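Local coordinates for protein D,D-dipeptidase/D,D-carboxypeptidase (Enterococcus faecalis, PDB 4MUQ) that is a zinc-dependent D,D-dipeptidase of vancomycin resistance and probably also acts as a D,D-carboxypeptidase on D-alanine-ended peptides, at residues G73-L77 with E78-A82; H176-I179 with M180-N183; A196-E199 with D200-Y203; S238-N241 with I242-F245. All blocks are in the same frame, centred on the assembly; numbering follows the deposited sequence.

Contact 1: G73-L77 with E78-A82; sequences GYRSL and EEQTA. With 2D8 ((2R)-3-[(R)-[(1S)-1-aminoethyl](hydroxy)phosphoryl]-2-methylpropanoic acid), chain D; LY0 ((2R)-3-[(R)-[(1R)-1-aminoethyl](hydroxy)phosphoryl]-2-methylpropanoic acid), chain C.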
loop_
_atom_site.group_PDB
_atom_site.type_symbol
_atom_site.label_atom_id
_atom_site.label_comp_id
_atom_site.label_asym_id
_atom_site.label_seq_id
_atom_site.Cartn_x
_atom_site.Cartn_y
_atom_site.Cartn_z
ATOM N N GLY A 73 4.681 10.883 -4.657
ATOM C CA GLY A 73 4.935 9.839 -3.673
ATOM C C GLY A 73 4.433 10.254 -2.307
ATOM O O GLY A 73 3.230 10.456 -2.118
ATOM N N TYR A 74 5.340 10.366 -1.344
ATOM C CA TYR A 74 4.947 10.861 -0.028
ATOM C C TYR A 74 4.387 12.272 -0.145
ATOM O O TYR A 74 4.968 13.122 -0.823
ATOM C CB TYR A 74 6.135 10.869 0.929
ATOM C CG TYR A 74 5.781 11.500 2.252
ATOM C CD1 TYR A 74 5.029 10.793 3.183
ATOM C CD2 TYR A 74 6.142 12.799 2.546
ATOM C CE1 TYR A 74 4.674 11.357 4.395
ATOM C CE2 TYR A 74 5.782 13.388 3.768
ATOM C CZ TYR A 74 5.044 12.646 4.666
ATOM O OH TYR A 74 4.677 13.194 5.875
ATOM N N ARG A 75 3.261 12.513 0.527
ATOM C CA ARG A 75 2.741 13.869 0.685
ATOM C C ARG A 75 2.479 14.116 2.152
ATOM O O ARG A 75 1.953 13.247 2.862
ATOM C CB ARG A 75 1.462 14.076 -0.134
ATOM C CG ARG A 75 1.686 13.785 -1.607
ATOM C CD ARG A 75 0.647 14.382 -2.529
ATOM N NE ARG A 75 -0.690 13.827 -2.343
ATOM C CZ ARG A 75 -1.348 13.088 -3.248
ATOM N NH1 ARG A 75 -0.803 12.739 -4.407
ATOM N NH2 ARG A 75 -2.565 12.672 -2.971
ATOM N N SER A 76 2.876 15.293 2.605
ATOM C CA SER A 76 2.605 15.736 3.958
ATOM C C SER A 76 1.154 16.170 4.083
ATOM O O SER A 76 0.445 16.330 3.091
ATOM C CB SER A 76 3.476 16.930 4.283
ATOM O OG SER A 76 3.140 18.026 3.442
ATOM N N LEU A 77 0.730 16.414 5.316
ATOM C CA LEU A 77 -0.628 16.877 5.560
ATOM C C LEU A 77 -0.912 18.217 4.875
ATOM O O LEU A 77 -1.973 18.402 4.270
ATOM C CB LEU A 77 -0.857 17.008 7.064
ATOM C CG LEU A 77 -2.213 17.597 7.460
ATOM C CD1 LEU A 77 -3.355 16.699 7.008
ATOM C CD2 LEU A 77 -2.263 17.810 8.964
ATOM N N GLU A 78 0.034 19.152 4.961
ATOM C CA GLU A 78 -0.168 20.432 4.279
ATOM C C GLU A 78 -0.302 20.276 2.770
ATOM O O GLU A 78 -1.137 20.941 2.150
ATOM C CB GLU A 78 0.903 21.468 4.662
ATOM C CG GLU A 78 2.303 21.264 4.058
ATOM C CD GLU A 78 2.464 21.837 2.640
ATOM O OE1 GLU A 78 3.494 21.525 2.006
ATOM O OE2 GLU A 78 1.582 22.591 2.154
ATOM N N GLU A 79 0.491 19.390 2.169
ATOM C CA GLU A 79 0.392 19.128 0.734
ATOM C C GLU A 79 -0.972 18.561 0.357
ATOM O O GLU A 79 -1.602 18.973 -0.628
ATOM C CB GLU A 79 1.450 18.122 0.307
ATOM C CG GLU A 79 2.866 18.619 0.334
ATOM C CD GLU A 79 3.814 17.517 -0.072
ATOM O OE1 GLU A 79 4.531 16.993 0.803
ATOM O OE2 GLU A 79 3.808 17.151 -1.266
ATOM N N GLN A 80 -1.428 17.566 1.118
ATOM C CA GLN A 80 -2.704 16.944 0.807
ATOM C C GLN A 80 -3.859 17.945 0.952
ATOM O O GLN A 80 -4.809 17.953 0.153
ATOM C CB GLN A 80 -2.929 15.729 1.709
ATOM C CG GLN A 80 -4.185 14.936 1.375
ATOM C CD GLN A 80 -4.054 14.187 0.059
ATOM O OE1 GLN A 80 -2.943 13.959 -0.431
ATOM N NE2 GLN A 80 -5.188 13.799 -0.517
ATOM N N THR A 81 -3.758 18.797 1.964
ATOM C CA THR A 81 -4.759 19.832 2.203
ATOM C C THR A 81 -4.792 20.821 1.040
ATOM O O THR A 81 -5.874 21.182 0.533
ATOM C CB THR A 81 -4.469 20.568 3.520
ATOM O OG1 THR A 81 -4.445 19.608 4.594
ATOM C CG2 THR A 81 -5.535 21.591 3.836
ATOM N N ALA A 82 -3.609 21.249 0.592
ATOM C CA ALA A 82 -3.525 22.162 -0.555
ATOM C C ALA A 82 -4.105 21.530 -1.819
ATOM O O ALA A 82 -4.798 22.200 -2.592
ATOM C CB ALA A 82 -2.078 22.600 -0.789
HETATM C C4 2D8 D . -5.991 10.412 -5.022
HETATM C C5 2D8 D . -5.841 9.627 -3.758
HETATM C C6 2D8 D . -5.282 10.516 -2.657
HETATM C C7 2D8 D . -7.197 9.050 -3.397
HETATM N N1 2D8 D . -3.552 12.165 -7.910
HETATM P P 2D8 D . -4.454 10.618 -5.963
HETATM C C1 2D8 D . -4.773 13.228 -6.087
HETATM C C2 2D8 D . -4.657 12.060 -7.047
HETATM O O31 2D8 D . -3.305 10.841 -4.953
HETATM O O32 2D8 D . -4.060 9.377 -6.827
HETATM O O61 2D8 D . -4.571 9.978 -1.825
HETATM O O62 2D8 D . -5.590 11.696 -2.625
HETATM P P LY0 C . -4.448 10.624 -5.964
HETATM C C1 LY0 C . -4.772 13.230 -6.053
HETATM N N1 LY0 C . -5.688 12.043 -7.848
HETATM C C2 LY0 C . -4.542 12.095 -7.029
HETATM C C4 LY0 C . -5.989 10.422 -5.025
HETATM C C5 LY0 C . -5.840 9.631 -3.761
HETATM C C6 LY0 C . -5.283 10.517 -2.658
HETATM C C7 LY0 C . -7.196 9.051 -3.399
HETATM O O31 LY0 C . -3.300 10.822 -4.948
HETATM O O32 LY0 C . -4.061 9.377 -6.825
HETATM O O61 LY0 C . -4.571 9.978 -1.826
HETATM O O62 LY0 C . -5.590 11.696 -2.625
HETATM O O HOH W 1 2.439 19.293 6.555
HETATM O O HOH W 2 5.200 19.798 2.941
#
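Two side chains of the inhibitor pocket, R75 and Q80, meet where the loop after strand 68-72 runs into helix 77-91. R75 grips Q80 OE1 side-on: NE lies 3.0 Å from OE1, and NH2 takes a lone pair of the same oxygen at 2.9 Å. The oxygen sits in the guanidinium plane, and the two flat groups are only 20° apart. A bend in the Q80 chain (chi2 70°) leaves NE2 to donate to the ligand carboxylate, 3.0 Å from O62, as well as to the backbone of A101. At the guanidinium edge R75 NH2 reaches phosphinate O31 at 2.8 Å, with NH1 sharing that oxygen, in both modelled diastereomers. The nearest atom of the R75 side chain is about 4 Å from the zinc ion. The helix that carries Q80 starts with a capping box. S76 is the N-cap, its OG accepting from E79 N at 3.2 Å. In return, in one of two modelled conformers, E79 OE1 accepts from S76 N at 3.0 Å, the N-H coming from above the carboxylate plane. At the next residue, L77 O receives T81 N and T81 OG1 from opposite faces of its carbonyl plane, while a water joins S76 OG to E78 OE1.

Contact 2: H176-I179 with M180-N183; sequences HSKI and MQEN
K178 runs alongside Q181, both side chains pointing the same way along one flank of helix 176-183. The lysine leaves the backbone with CG anti to N (chi1 -169°) and then bends at chi2, which lays CD and CE beside the Q181 amide oxygen; CD is 3.3 Å from OE1. The chain ends in a hydrogen bond from NZ to OE1, 2.9 Å long and in the carbonyl plane of the amide. The stronger partner of NZ is D145, with which it forms a salt bridge. E182 crosses the lysine at about a right angle, its OE2 resting 3.7 Å from K178 CG, while its charged end stays 5.6 Å from NZ (OE2 to NZ). Further along, the N183 side chain turns back on the backbone: ND2 donates to I179 O at 3.0 Å, and N183 N meets that same oxygen from the opposite face of its carbonyl plane at 3.1 Å. The N183 amide also lies against I179 CG2. On the inner side M180 CG packs 3.2 Å from H176 O, and M180 continues toward L187 and Y190 of helix 187-194. With D145 as its ion-pair partner, K178 meets E182 through its aliphatic part, and Q181 OE1 gives the ammonium a neutral second acceptor; across the gap between NZ and OE2, any pull from the E182 carboxylate is probably only a longer-range one.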
loop_
_atom_site.group_PDB
_atom_site.type_symbol
_atom_site.label_atom_id
_atom_site.label_comp_id
_atom_site.label_asym_id
_atom_site.label_seq_id
_atom_site.Cartn_x
_atom_site.Cartn_y
_atom_site.Cartn_z
ATOM N N HIS A 176 1.043 -10.472 0.160
ATOM C CA HIS A 176 -0.285 -9.883 0.248
ATOM C C HIS A 176 -0.772 -9.360 -1.089
ATOM O O HIS A 176 -1.921 -9.583 -1.457
ATOM C CB HIS A 176 -0.302 -8.780 1.306
ATOM C CG HIS A 176 0.301 -9.227 2.595
ATOM N ND1 HIS A 176 -0.358 -10.056 3.483
ATOM C CD2 HIS A 176 1.539 -9.035 3.102
ATOM C CE1 HIS A 176 0.443 -10.327 4.497
ATOM N NE2 HIS A 176 1.602 -9.725 4.287
ATOM N N SER A 177 0.103 -8.674 -1.822
ATOM C CA SER A 177 -0.275 -8.128 -3.123
ATOM C C SER A 177 -0.676 -9.215 -4.113
ATOM O O SER A 177 -1.568 -9.012 -4.949
ATOM C CB SER A 177 0.864 -7.282 -3.693
ATOM O OG SER A 177 2.054 -8.030 -3.761
ATOM N N LYS A 178 -0.020 -10.366 -4.018
ATOM C CA LYS A 178 -0.299 -11.481 -4.912
ATOM C C LYS A 178 -1.618 -12.144 -4.547
ATOM O O LYS A 178 -2.405 -12.503 -5.430
ATOM C CB LYS A 178 0.838 -12.503 -4.872
ATOM C CG LYS A 178 0.757 -13.558 -5.954
ATOM C CD LYS A 178 0.917 -12.923 -7.326
ATOM C CE LYS A 178 0.982 -13.997 -8.404
ATOM N NZ LYS A 178 1.240 -13.403 -9.745
ATOM N N ILE A 179 -1.862 -12.303 -3.246
ATOM C CA ILE A 179 -3.113 -12.892 -2.786
ATOM C C ILE A 179 -4.263 -11.978 -3.214
ATOM O O ILE A 179 -5.296 -12.459 -3.667
ATOM C CB ILE A 179 -3.101 -13.072 -1.263
ATOM C CG1 ILE A 179 -1.991 -14.038 -0.868
ATOM C CG2 ILE A 179 -4.445 -13.586 -0.762
ATOM C CD1 ILE A 179 -1.670 -14.015 0.607
ATOM N N MET A 180 -4.076 -10.662 -3.115
ATOM C CA MET A 180 -5.109 -9.733 -3.565
ATOM C C MET A 180 -5.356 -9.854 -5.065
ATOM O O MET A 180 -6.505 -9.849 -5.510
ATOM C CB MET A 180 -4.738 -8.305 -3.197
ATOM C CG MET A 180 -4.761 -8.071 -1.693
ATOM S SD MET A 180 -4.042 -6.504 -1.208
ATOM C CE MET A 180 -5.070 -5.358 -2.118
ATOM N N GLN A 181 -4.280 -10.005 -5.831
ATOM C CA GLN A 181 -4.396 -10.160 -7.274
ATOM C C GLN A 181 -5.150 -11.439 -7.620
ATOM O O GLN A 181 -6.060 -11.417 -8.448
ATOM C CB GLN A 181 -3.016 -10.178 -7.929
ATOM C CG GLN A 181 -3.075 -10.375 -9.451
ATOM C CD GLN A 181 -1.740 -10.769 -10.054
ATOM O OE1 GLN A 181 -1.098 -11.720 -9.607
ATOM N NE2 GLN A 181 -1.315 -10.037 -11.079
ATOM N N GLU A 182 -4.784 -12.548 -6.975
ATOM C CA GLU A 182 -5.414 -13.839 -7.242
ATOM C C GLU A 182 -6.913 -13.824 -6.959
ATOM O O GLU A 182 -7.687 -14.502 -7.638
ATOM C CB GLU A 182 -4.752 -14.941 -6.413
ATOM C CG GLU A 182 -3.305 -15.243 -6.777
ATOM C CD GLU A 182 -2.612 -16.124 -5.743
ATOM O OE1 GLU A 182 -3.239 -16.435 -4.705
ATOM O OE2 GLU A 182 -1.439 -16.500 -5.970
ATOM N N ASN A 183 -7.322 -13.060 -5.951
ATOM C CA ASN A 183 -8.722 -13.030 -5.533
ATOM C C ASN A 183 -9.525 -11.850 -6.072
ATOM O O ASN A 183 -10.737 -11.759 -5.827
ATOM C CB ASN A 183 -8.811 -13.037 -4.010
ATOM C CG ASN A 183 -8.506 -14.388 -3.424
ATOM O OD1 ASN A 183 -9.354 -15.280 -3.425
ATOM N ND2 ASN A 183 -7.289 -14.559 -2.930
#

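Contact 3: A196-E199 with D200-Y203; sequences AYLE and DNKY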
loop_
_atom_site.group_PDB
_atom_site.type_symbol
_atom_site.label_atom_id
_atom_site.label_comp_id
_atom_site.label_asym_id
_atom_site.label_seq_id
_atom_site.Cartn_x
_atom_site.Cartn_y
_atom_site.Cartn_z
ATOM N N ALA A 196 -10.512 -13.847 8.767
ATOM C CA ALA A 196 -11.048 -15.205 8.826
ATOM C C ALA A 196 -9.973 -16.221 9.185
ATOM O O ALA A 196 -10.282 -17.380 9.468
ATOM C CB ALA A 196 -11.694 -15.577 7.502
ATOM N N TYR A 197 -8.716 -15.792 9.150
ATOM C CA TYR A 197 -7.586 -16.674 9.425
ATOM C C TYR A 197 -6.850 -16.268 10.701
ATOM O O TYR A 197 -5.995 -15.386 10.682
ATOM C CB TYR A 197 -6.619 -16.682 8.239
ATOM C CG TYR A 197 -7.228 -17.246 6.977
ATOM C CD1 TYR A 197 -7.209 -18.612 6.725
ATOM C CD2 TYR A 197 -7.840 -16.419 6.050
ATOM C CE1 TYR A 197 -7.774 -19.133 5.581
ATOM C CE2 TYR A 197 -8.416 -16.937 4.908
ATOM C CZ TYR A 197 -8.369 -18.292 4.675
ATOM O OH TYR A 197 -8.937 -18.804 3.532
ATOM N N LEU A 198 -7.188 -16.912 11.811
ATOM C CA LEU A 198 -6.543 -16.625 13.090
ATOM C C LEU A 198 -5.336 -17.536 13.274
ATOM O O LEU A 198 -5.033 -18.344 12.401
ATOM C CB LEU A 198 -7.536 -16.818 14.228
ATOM C CG LEU A 198 -8.857 -16.099 13.972
ATOM C CD1 LEU A 198 -9.851 -16.415 15.066
ATOM C CD2 LEU A 198 -8.617 -14.608 13.888
ATOM N N GLU A 199 -4.643 -17.413 14.401
ATOM C CA GLU A 199 -3.408 -18.172 14.588
ATOM C C GLU A 199 -3.618 -19.681 14.526
ATOM O O GLU A 199 -2.726 -20.429 14.118
ATOM C CB GLU A 199 -2.726 -17.795 15.897
ATOM C CG GLU A 199 -1.357 -18.425 16.059
ATOM C CD GLU A 199 -0.722 -18.078 17.379
ATOM O OE1 GLU A 199 -1.264 -17.191 18.071
ATOM O OE2 GLU A 199 0.312 -18.689 17.722
ATOM N N ASP A 200 -4.809 -20.124 14.909
ATOM C CA ASP A 200 -5.096 -21.551 14.918
ATOM C C ASP A 200 -5.721 -22.033 13.609
ATOM O O ASP A 200 -6.021 -23.215 13.456
ATOM C CB ASP A 200 -5.945 -21.924 16.133
ATOM C CG ASP A 200 -5.188 -21.757 17.441
ATOM O OD1 ASP A 200 -3.945 -21.895 17.431
ATOM O OD2 ASP A 200 -5.832 -21.487 18.477
ATOM N N ASN A 201 -5.911 -21.113 12.667
ATOM C CA ASN A 201 -6.223 -21.478 11.287
ATOM C C ASN A 201 -5.583 -20.482 10.320
ATOM O O ASN A 201 -6.253 -19.669 9.680
ATOM C CB ASN A 201 -7.734 -21.646 11.044
ATOM C CG ASN A 201 -8.511 -20.342 11.164
ATOM O OD1 ASN A 201 -8.349 -19.587 12.124
ATOM N ND2 ASN A 201 -9.359 -20.070 10.174
ATOM N N LYS A 202 -4.257 -20.546 10.244
ATOM C CA LYS A 202 -3.478 -19.620 9.434
ATOM C C LYS A 202 -3.766 -19.782 7.947
ATOM O O LYS A 202 -4.161 -20.857 7.492
ATOM C CB LYS A 202 -1.986 -19.839 9.683
ATOM C CG LYS A 202 -1.543 -19.636 11.120
ATOM C CD LYS A 202 -0.024 -19.761 11.244
ATOM C CE LYS A 202 0.441 -19.567 12.682
ATOM N NZ LYS A 202 0.564 -20.849 13.416
ATOM N N TYR A 203 -3.568 -18.703 7.199
ATOM C CA TYR A 203 -3.627 -18.750 5.741
ATOM C C TYR A 203 -2.284 -19.246 5.216
ATOM O O TYR A 203 -1.233 -18.789 5.667
ATOM C CB TYR A 203 -3.934 -17.356 5.163
ATOM C CG TYR A 203 -4.039 -17.339 3.650
ATOM C CD1 TYR A 203 -5.253 -17.586 3.014
ATOM C CD2 TYR A 203 -2.922 -17.105 2.858
ATOM C CE1 TYR A 203 -5.352 -17.580 1.635
ATOM C CE2 TYR A 203 -3.011 -17.105 1.469
ATOM C CZ TYR A 203 -4.226 -17.335 0.870
ATOM O OH TYR A 203 -4.316 -17.337 -0.505
#
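Y197, in the loop after helix 187-194, and Y203, at the start of strand 203-205, make the compact part of this contact. Their rings form a T-shaped pair, planes 86° apart, in which the edge of Y203 is presented to a face of Y197. Y203 CD1 stands 3.6 Å from Y197 CZ, near the rim, and Y203 CB adds a CH-pi contact over the same ring, 4.0 Å from its centroid. With CG anti to the backbone N (chi1 -179°), Y203 brings CB and CD1 over one face of the Y197 ring. F193 also meets the Y197 ring. Next to the rings, N201 clamps the chain with both ends of its amide: ND2 donates to A196 O at 2.9 Å, in the carbonyl plane, while OD1 accepts from L198 N, also at 2.9 Å, from above the amide carbonyl plane. The solvent side is looser. K202 lies beside E199, but the bond from NZ to E199 O is weak at 3.4 Å, and its ammonium also has a cation-pi partner in Y216. E199 OE2 instead pairs with K228, remaining 4.8 Å from K202 NZ. Within this loop the exposed D200 side chain lies against the E199 backbone. Between these two regions N201 N donates to L198 O at 2.9 Å, closing a type I beta turn with E199 and D200 at its corners; the turn sends the chain back into edge strand 203-205.

Contact 4: S238-N241 with I242-F245; sequences SGNN and IDGF
N240 and D243 face each other across the turn of the beta hairpin formed by strands 234-239 and 244-250. Side-chain hydrogen bonds dominate. N240 OD1 accepts from three successive backbone amides: I242 N at 2.9 Å, D243 N at 2.9 Å and G244 N at 3.2 Å. The bond from I242 closes an Asx turn. Only D243 N arrives in the carbonyl plane, on a lone pair; I242 N and G244 N come from above that plane. Holding CG between its backbone N and carbonyl carbon (chi1 66°), N240 folds its amide back into the loop. The other end of that amide is used as well, ND2 donating to D243 OD1 at 2.9 Å on the syn side but tilted out of the carboxylate plane, and almost straight (170°). The two groups are turned 57° against each other. Four bonds thus fix the rotation of the N240 amide, while D243 is itself tied down by Y217 at OD1 and by a salt bridge from K195 at OD2. N241, with a left-handed backbone conformation, uses ND2 to donate to the carbonyl oxygens of L20 and P26.

Backbone pairing continues from the turn: N240 N donates to G244 O at 3.0 Å, and G239 and F245 form an antiparallel non-hydrogen-bonded pair. Among weaker contacts, F245 CD1 lies 4.0 Å from G239 CA, where no side chain intervenes. CA-H...O approaches complete the pairing, with F245 CA 3.2 Å from S238 O and G239 CA directed at G244 O.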
loop_
_atom_site.group_PDB
_atom_site.type_symbol
_atom_site.label_atom_id
_atom_site.label_comp_id
_atom_site.label_asym_id
_atom_site.label_seq_id
_atom_site.Cartn_x
_atom_site.Cartn_y
_atom_site.Cartn_z
ATOM N N SER A 238 2.180 -6.170 10.892
ATOM C CA SER A 238 1.632 -4.851 10.584
ATOM C C SER A 238 0.316 -4.664 11.316
ATOM O O SER A 238 -0.435 -5.618 11.503
ATOM C CB SER A 238 1.364 -4.719 9.081
ATOM O OG SER A 238 0.768 -3.458 8.795
ATOM N N GLY A 239 0.015 -3.435 11.707
ATOM C CA GLY A 239 -1.352 -3.100 12.060
ATOM C C GLY A 239 -2.217 -3.041 10.806
ATOM O O GLY A 239 -1.705 -2.878 9.673
ATOM N N ASN A 240 -3.533 -3.132 10.982
ATOM C CA ASN A 240 -4.434 -2.937 9.848
ATOM C C ASN A 240 -5.119 -1.569 9.846
ATOM O O ASN A 240 -5.951 -1.279 8.978
ATOM C CB ASN A 240 -5.454 -4.069 9.712
ATOM C CG ASN A 240 -6.449 -4.133 10.865
ATOM O OD1 ASN A 240 -6.486 -3.267 11.753
ATOM N ND2 ASN A 240 -7.274 -5.178 10.857
ATOM N N ASN A 241 -4.752 -0.748 10.828
ATOM C CA ASN A 241 -5.255 0.621 11.000
ATOM C C ASN A 241 -6.642 0.693 11.625
ATOM O O ASN A 241 -7.238 1.768 11.718
ATOM C CB ASN A 241 -5.238 1.425 9.683
ATOM C CG ASN A 241 -5.104 2.911 9.919
ATOM O OD1 ASN A 241 -4.385 3.348 10.823
ATOM N ND2 ASN A 241 -5.802 3.711 9.104
ATOM N N ILE A 242 -7.147 -0.452 12.078
ATOM C CA ILE A 242 -8.524 -0.513 12.553
ATOM C C ILE A 242 -8.659 -1.209 13.905
ATOM O O ILE A 242 -9.136 -0.625 14.878
ATOM C CB ILE A 242 -9.435 -1.259 11.545
ATOM C CG1 ILE A 242 -9.281 -0.697 10.132
ATOM C CG2 ILE A 242 -10.893 -1.206 11.999
ATOM C CD1 ILE A 242 -10.059 -1.493 9.089
ATOM N N ASP A 243 -8.232 -2.464 13.969
ATOM C CA ASP A 243 -8.595 -3.274 15.116
ATOM C C ASP A 243 -7.615 -4.373 15.463
ATOM O O ASP A 243 -7.871 -5.122 16.389
ATOM C CB ASP A 243 -10.001 -3.868 14.909
ATOM C CG ASP A 243 -10.132 -4.636 13.590
ATOM O OD1 ASP A 243 -9.131 -5.228 13.137
ATOM O OD2 ASP A 243 -11.247 -4.658 13.018
ATOM N N GLY A 244 -6.509 -4.498 14.744
ATOM C CA GLY A 244 -5.604 -5.600 15.025
ATOM C C GLY A 244 -4.389 -5.664 14.123
ATOM O O GLY A 244 -4.011 -4.682 13.449
ATOM N N PHE A 245 -3.782 -6.846 14.104
ATOM C CA PHE A 245 -2.495 -7.046 13.479
ATOM C C PHE A 245 -2.556 -8.176 12.464
ATOM O O PHE A 245 -3.316 -9.141 12.629
ATOM C CB PHE A 245 -1.436 -7.361 14.542
ATOM C CG PHE A 245 -1.291 -6.299 15.599
ATOM C CD1 PHE A 245 -0.529 -5.158 15.353
ATOM C CD2 PHE A 245 -1.922 -6.427 16.826
ATOM C CE1 PHE A 245 -0.391 -4.177 16.324
ATOM C CE2 PHE A 245 -1.792 -5.446 17.803
ATOM C CZ PHE A 245 -1.022 -4.317 17.550
#

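Overall arrangement
Contact 1 alone belongs to the active site, binding the phosphinate beside the zinc ion; the other three contacts come later in the chain. Contacts 2 and 3 lie beyond the centre of the chain from contact 1, their centres about 29 and 37 Å from its own. Contact 4 is about 23 Å from contact 1 between centres, its N241 side chain about 13 Å from the bound inhibitor. Contacts 2 and 3 meet directly, I179 CD1 packing 3.5 Å from Y203 CE2, so helix 176-183 rests on strand 203-205, which opens at Y203. Contact 4 comes within about 7 Å of both, nearest atoms, and helix 187-194 borders contacts 2, 3 and 4. Strand 203-205 and the hairpin of contact 4 belong to one antiparallel sheet.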